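Local atomic coordinates of Sodium/sialic acid symporter SiaT (Proteus mirabilis, PDB entry 5NV9), a protein that imports the sialic acid N-acetylneuraminic acid by coupling its uptake to the sodium gradient across the inner membrane of Proteus mirabilis. Residues A193-I198 and T322-G327; V297-N302 and L316-V321. One frame throughout, in Å; residues are numbered along the deposited sequence.

Contact 1 (A193-I198 and T322-G327); sequences AVLIFI and TEMPIG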
loop_
_atom_site.group_PDB
_atom_site.type_symbol
_atom_site.label_atom_id
_atom_site.label_comp_id
_atom_site.label_asym_id
_atom_site.label_seq_id
_atom_site.Cartn_x
_atom_site.Cartn_y
_atom_site.Cartn_z
ATOM N N ALA A 193 -5.582 15.716 -5.809
ATOM C CA ALA A 193 -6.799 15.499 -5.076
ATOM C C ALA A 193 -7.348 16.848 -4.607
ATOM O O ALA A 193 -8.553 17.075 -4.629
ATOM C CB ALA A 193 -6.571 14.562 -3.916
ATOM N N VAL A 194 -6.477 17.740 -4.187
ATOM C CA VAL A 194 -6.927 19.052 -3.704
ATOM C C VAL A 194 -7.607 19.832 -4.876
ATOM O O VAL A 194 -8.631 20.553 -4.695
ATOM C CB VAL A 194 -5.755 19.842 -3.145
ATOM C CG1 VAL A 194 -6.131 21.291 -2.943
ATOM C CG2 VAL A 194 -5.279 19.213 -1.854
ATOM N N LEU A 195 -7.044 19.662 -6.071
ATOM C CA LEU A 195 -7.486 20.416 -7.216
ATOM C C LEU A 195 -8.862 19.916 -7.687
ATOM O O LEU A 195 -9.687 20.697 -8.123
ATOM C CB LEU A 195 -6.458 20.296 -8.340
ATOM C CG LEU A 195 -6.795 21.163 -9.553
ATOM C CD1 LEU A 195 -6.756 22.665 -9.239
ATOM C CD2 LEU A 195 -5.842 20.776 -10.645
ATOM N N ILE A 196 -9.070 18.601 -7.649
ATOM C CA ILE A 196 -10.403 17.958 -7.955
ATOM C C ILE A 196 -11.455 18.508 -6.998
ATOM O O ILE A 196 -12.537 18.941 -7.409
ATOM C CB ILE A 196 -10.363 16.430 -7.822
ATOM C CG1 ILE A 196 -9.482 15.799 -8.927
ATOM C CG2 ILE A 196 -11.775 15.872 -7.896
ATOM C CD1 ILE A 196 -9.006 14.388 -8.642
ATOM N N PHE A 197 -11.130 18.498 -5.723
ATOM C CA PHE A 197 -12.056 19.022 -4.736
ATOM C C PHE A 197 -12.485 20.479 -5.085
ATOM O O PHE A 197 -13.665 20.770 -5.223
ATOM C CB PHE A 197 -11.477 18.984 -3.313
ATOM C CG PHE A 197 -12.464 19.461 -2.290
ATOM C CD1 PHE A 197 -13.645 18.761 -2.089
ATOM C CD2 PHE A 197 -12.249 20.632 -1.603
ATOM C CE1 PHE A 197 -14.571 19.207 -1.156
ATOM C CE2 PHE A 197 -13.173 21.106 -0.699
ATOM C CZ PHE A 197 -14.350 20.401 -0.471
ATOM N N ILE A 198 -11.519 21.347 -5.219
ATOM C CA ILE A 198 -11.755 22.738 -5.592
ATOM C C ILE A 198 -12.682 22.966 -6.797
ATOM O O ILE A 198 -13.620 23.791 -6.724
ATOM C CB ILE A 198 -10.409 23.459 -5.816
ATOM C CG1 ILE A 198 -9.733 23.636 -4.457
ATOM C CG2 ILE A 198 -10.633 24.837 -6.476
ATOM C CD1 ILE A 198 -8.254 23.889 -4.566
ATOM N N THR A 322 -15.231 14.490 -18.022
ATOM C CA THR A 322 -16.335 15.238 -18.598
ATOM C C THR A 322 -16.355 16.649 -18.094
ATOM O O THR A 322 -16.870 17.496 -18.786
ATOM C CB THR A 322 -17.733 14.591 -18.346
ATOM O OG1 THR A 322 -18.001 14.461 -16.933
ATOM C CG2 THR A 322 -17.821 13.243 -18.992
ATOM N N GLU A 323 -15.835 16.934 -16.899
ATOM C CA GLU A 323 -15.991 18.299 -16.334
ATOM C C GLU A 323 -14.733 19.110 -16.078
ATOM O O GLU A 323 -14.837 20.259 -15.633
ATOM C CB GLU A 323 -16.706 18.276 -14.978
ATOM C CG GLU A 323 -18.067 17.588 -14.947
ATOM C CD GLU A 323 -19.145 18.234 -15.763
ATOM O OE1 GLU A 323 -19.027 19.429 -16.117
ATOM O OE2 GLU A 323 -20.153 17.533 -16.010
HETATM N N MSE A 324 -13.561 18.517 -16.210
HETATM C CA MSE A 324 -12.346 19.263 -15.915
HETATM C C MSE A 324 -11.774 19.739 -17.211
HETATM O O MSE A 324 -11.893 19.064 -18.279
HETATM C CB MSE A 324 -11.315 18.483 -15.039
HETATM C CG MSE A 324 -11.750 18.647 -13.600
HETATM SE SE MSE A 324 -10.879 17.273 -12.541
HETATM C CE MSE A 324 -9.867 18.608 -11.502
ATOM N N PRO A 325 -11.123 20.902 -17.167
ATOM C CA PRO A 325 -10.714 21.478 -18.476
ATOM C C PRO A 325 -9.511 20.818 -19.048
ATOM O O PRO A 325 -8.737 20.143 -18.329
ATOM C CB PRO A 325 -10.427 22.944 -18.156
ATOM C CG PRO A 325 -10.218 23.012 -16.678
ATOM C CD PRO A 325 -10.882 21.815 -16.035
ATOM N N ILE A 326 -9.340 21.022 -20.343
ATOM C CA ILE A 326 -8.182 20.554 -21.057
ATOM C C ILE A 326 -6.865 20.955 -20.318
ATOM O O ILE A 326 -6.795 22.009 -19.621
ATOM C CB ILE A 326 -8.231 21.076 -22.514
ATOM C CG1 ILE A 326 -7.076 20.528 -23.345
ATOM C CG2 ILE A 326 -8.189 22.600 -22.562
ATOM C CD1 ILE A 326 -7.378 20.581 -24.816
ATOM N N GLY A 327 -5.828 20.120 -20.465
ATOM C CA GLY A 327 -4.556 20.294 -19.705
ATOM C C GLY A 327 -4.711 19.832 -18.252
ATOM O O GLY A 327 -3.992 18.926 -17.782
#

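Contact 2 (V297-N302 and L316-V321); sequences VYYQQN and LPLFIV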
loop_
_atom_site.group_PDB
_atom_site.type_symbol
_atom_site.label_atom_id
_atom_site.label_comp_id
_atom_site.label_asym_id
_atom_site.label_seq_id
_atom_site.Cartn_x
_atom_site.Cartn_y
_atom_site.Cartn_z
ATOM N N VAL A 297 -23.168 15.589 -4.037
ATOM C CA VAL A 297 -23.921 16.839 -4.156
ATOM C C VAL A 297 -24.007 17.300 -5.606
ATOM O O VAL A 297 -25.077 17.674 -6.078
ATOM C CB VAL A 297 -23.393 17.919 -3.244
ATOM C CG1 VAL A 297 -24.218 19.181 -3.395
ATOM C CG2 VAL A 297 -23.447 17.436 -1.814
ATOM N N TYR A 298 -22.902 17.221 -6.346
ATOM C CA TYR A 298 -22.921 17.651 -7.692
ATOM C C TYR A 298 -23.898 16.844 -8.546
ATOM O O TYR A 298 -24.635 17.437 -9.319
ATOM C CB TYR A 298 -21.528 17.652 -8.317
ATOM C CG TYR A 298 -21.495 18.053 -9.784
ATOM C CD1 TYR A 298 -21.526 19.400 -10.188
ATOM C CD2 TYR A 298 -21.424 17.090 -10.770
ATOM C CE1 TYR A 298 -21.502 19.748 -11.534
ATOM C CE2 TYR A 298 -21.399 17.431 -12.102
ATOM C CZ TYR A 298 -21.413 18.746 -12.489
ATOM O OH TYR A 298 -21.355 18.992 -13.864
ATOM N N TYR A 299 -23.936 15.515 -8.427
ATOM C CA TYR A 299 -24.835 14.769 -9.291
ATOM C C TYR A 299 -26.291 14.696 -8.798
ATOM O O TYR A 299 -27.148 14.257 -9.545
ATOM C CB TYR A 299 -24.242 13.376 -9.619
ATOM C CG TYR A 299 -23.079 13.486 -10.562
ATOM C CD1 TYR A 299 -23.274 13.759 -11.931
ATOM C CD2 TYR A 299 -21.790 13.304 -10.119
ATOM C CE1 TYR A 299 -22.198 13.878 -12.813
ATOM C CE2 TYR A 299 -20.711 13.370 -10.985
ATOM C CZ TYR A 299 -20.894 13.678 -12.342
ATOM O OH TYR A 299 -19.778 13.801 -13.177
ATOM N N GLN A 300 -26.561 15.109 -7.554
ATOM C CA GLN A 300 -27.895 15.392 -7.080
ATOM C C GLN A 300 -28.417 16.713 -7.665
ATOM O O GLN A 300 -29.597 16.853 -7.849
ATOM C CB GLN A 300 -27.908 15.528 -5.571
ATOM C CG GLN A 300 -27.731 14.211 -4.833
ATOM C CD GLN A 300 -28.914 13.285 -5.020
ATOM O OE1 GLN A 300 -28.834 12.313 -5.721
ATOM N NE2 GLN A 300 -30.002 13.604 -4.395
ATOM N N GLN A 301 -27.531 17.691 -7.889
ATOM C CA GLN A 301 -27.881 18.946 -8.570
ATOM C C GLN A 301 -27.956 18.792 -10.037
ATOM O O GLN A 301 -28.520 19.632 -10.694
ATOM C CB GLN A 301 -26.882 20.038 -8.271
ATOM C CG GLN A 301 -27.016 20.573 -6.871
ATOM C CD GLN A 301 -26.084 21.704 -6.643
ATOM O OE1 GLN A 301 -25.259 22.040 -7.502
ATOM N NE2 GLN A 301 -26.190 22.306 -5.503
ATOM N N ASN A 302 -27.368 17.741 -10.577
ATOM C CA ASN A 302 -27.367 17.523 -12.031
ATOM C C ASN A 302 -27.719 16.112 -12.383
ATOM O O ASN A 302 -26.896 15.403 -12.986
ATOM C CB ASN A 302 -26.000 17.827 -12.567
ATOM C CG ASN A 302 -25.610 19.266 -12.336
ATOM O OD1 ASN A 302 -26.040 20.139 -13.096
ATOM N ND2 ASN A 302 -24.822 19.534 -11.309
ATOM N N LEU A 316 -16.070 9.310 -10.073
ATOM C CA LEU A 316 -14.912 10.173 -10.081
ATOM C C LEU A 316 -14.262 10.325 -11.467
ATOM O O LEU A 316 -14.099 11.456 -11.946
ATOM C CB LEU A 316 -13.898 9.809 -9.005
ATOM C CG LEU A 316 -12.554 10.557 -9.063
ATOM C CD1 LEU A 316 -12.702 12.100 -9.089
ATOM C CD2 LEU A 316 -11.664 10.107 -7.911
ATOM N N PRO A 317 -13.861 9.214 -12.115
ATOM C CA PRO A 317 -13.272 9.384 -13.448
ATOM C C PRO A 317 -14.190 10.036 -14.470
ATOM O O PRO A 317 -13.708 10.724 -15.377
ATOM C CB PRO A 317 -12.964 7.958 -13.908
ATOM C CG PRO A 317 -13.303 7.036 -12.775
ATOM C CD PRO A 317 -13.661 7.858 -11.576
ATOM N N LEU A 318 -15.486 9.751 -14.366
ATOM C CA LEU A 318 -16.485 10.404 -15.184
ATOM C C LEU A 318 -16.440 11.888 -15.037
ATOM O O LEU A 318 -16.383 12.594 -16.059
ATOM C CB LEU A 318 -17.893 9.927 -14.817
ATOM C CG LEU A 318 -18.937 10.585 -15.742
ATOM C CD1 LEU A 318 -18.792 10.000 -17.139
ATOM C CD2 LEU A 318 -20.349 10.422 -15.212
ATOM N N PHE A 319 -16.487 12.378 -13.793
ATOM C CA PHE A 319 -16.320 13.811 -13.537
ATOM C C PHE A 319 -15.021 14.404 -14.091
ATOM O O PHE A 319 -15.036 15.474 -14.700
ATOM C CB PHE A 319 -16.413 14.136 -12.059
ATOM C CG PHE A 319 -16.340 15.604 -11.750
ATOM C CD1 PHE A 319 -15.119 16.245 -11.593
ATOM C CD2 PHE A 319 -17.488 16.362 -11.612
ATOM C CE1 PHE A 319 -15.059 17.607 -11.317
ATOM C CE2 PHE A 319 -17.432 17.735 -11.324
ATOM C CZ PHE A 319 -16.227 18.347 -11.170
ATOM N N ILE A 320 -13.915 13.713 -13.915
ATOM C CA ILE A 320 -12.656 14.227 -14.409
ATOM C C ILE A 320 -12.661 14.442 -15.909
ATOM O O ILE A 320 -12.250 15.484 -16.391
ATOM C CB ILE A 320 -11.478 13.314 -14.071
ATOM C CG1 ILE A 320 -11.269 13.300 -12.540
ATOM C CG2 ILE A 320 -10.222 13.763 -14.832
ATOM C CD1 ILE A 320 -10.603 12.016 -12.051
ATOM N N VAL A 321 -13.124 13.446 -16.634
ATOM C CA VAL A 321 -13.002 13.483 -18.061
ATOM C C VAL A 321 -14.092 14.345 -18.695
ATOM O O VAL A 321 -13.868 14.900 -19.799
ATOM C CB VAL A 321 -12.996 12.066 -18.611
ATOM C CG1 VAL A 321 -13.112 12.052 -20.105
ATOM C CG2 VAL A 321 -11.684 11.395 -18.194
#

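Contact 1 (A193-I198 and T322-G327)
At the periplasmic end of the long transmembrane helix 155-203, Ile196 and Leu195 are met by Met324, the first residue beyond helix 315-323 and the start of the short extended link to helix 328-361, with Gly327 at the N-cap position of the latter. Met324 is present as selenomethionine, and the contact is carried by the end of this one side chain. Its CG lies beside the backbone N (chi1 -83°), and the chain then runs out nearly extended before bending at the selenium (chi3 116°), which turns the terminal methyl onto the helix surface. There CE rests on the backbone as much as on side chains: it is 3.6 Å from Ile196 CA and 4.0 Å from the carbonyl oxygen, O, of Leu195. On the Ile196 side it also packs against the ethyl branch, with CG1 at 3.8 Å from Met324 CE and at 4.1 Å from SE, the two side chains crossing at about a right angle. The Leu195 side chain touches more loosely, its CG standing 4.4 Å from Met324 CE.

In this LeuT-fold symporter the link 324-327 passes from the periplasmic segment into transmembrane helix 328-361, which supplies ligands to both sodium sites. Ile332 of that helix touches Ile196 as well as Met324, while Met199 packs on Met324 from about one turn further along helix 155-203. No hydrogen bond joins the two segments; the contact is van der Waals packing. Ala339, a ligand of one of the two sodium ions, has its side chain about 10 Å from that of Ile196.

Contact 2 (V297-N302 and L316-V321)
Phe319 directs its ring edge at the face of Tyr298 in a T-shaped pair, with ring centroids 5.4 Å apart and planes at 89°. The CD2-CE2 edge of Phe319 points in, CE2 lying 4.0 Å above the Tyr298 ring plane and over its centre. Both rings extend with CG anti to the backbone N (chi1 178° for Tyr298), which carries them across the gap between helix 267-301 and helix 315-323, whose short segments have axes 12.5 Å apart at closest and inclined at 70°.

Tyr299, whose ring is covered on one face by Tyr298 CD2, adds van der Waals contact. Its CZ lies 4.4 Å from Leu318 CD2 and equally far from Phe319 CD2, and its OH reaches the backbone of the other helix, 3.5 Å from Phe319 CA.

A hydrogen bond within segment 297-302 is the polar element beside the rings. Asn302 donates from ND2 to the carbonyl O of Tyr298 (2.9 Å), and that nitrogen sits above the rim of the Tyr298 ring on the face opposite Phe319.

With no hydrogen bond bridging the two periplasmic helix segments, their union rests on ring packing and van der Waals contact; the Tyr298 ring is held between Phe319 and the Asn302 amide, which should restrict its tilt.

Both contacts use helix 315-323 or the residues that follow it, and both are largely buried, with centres 11 Å apart on the same side of the molecule. Contact 1 ties the residue just beyond this helix to transmembrane helix 155-203 through one flexible side chain lying on aliphatic groups and backbone; contact 2, nested within the chain loop closed by contact 1, lies wholly in the periplasmic region and is dominated by aromatic rings. They meet directly: Phe319 CE1 packs on Met324 CG, Leu316 CD1 on Ile196 CG2, and Glu323 OE2 makes a probable hydrogen bond with Tyr298 OH (2.9 Å), a polar tie that neither contact has across its own segments.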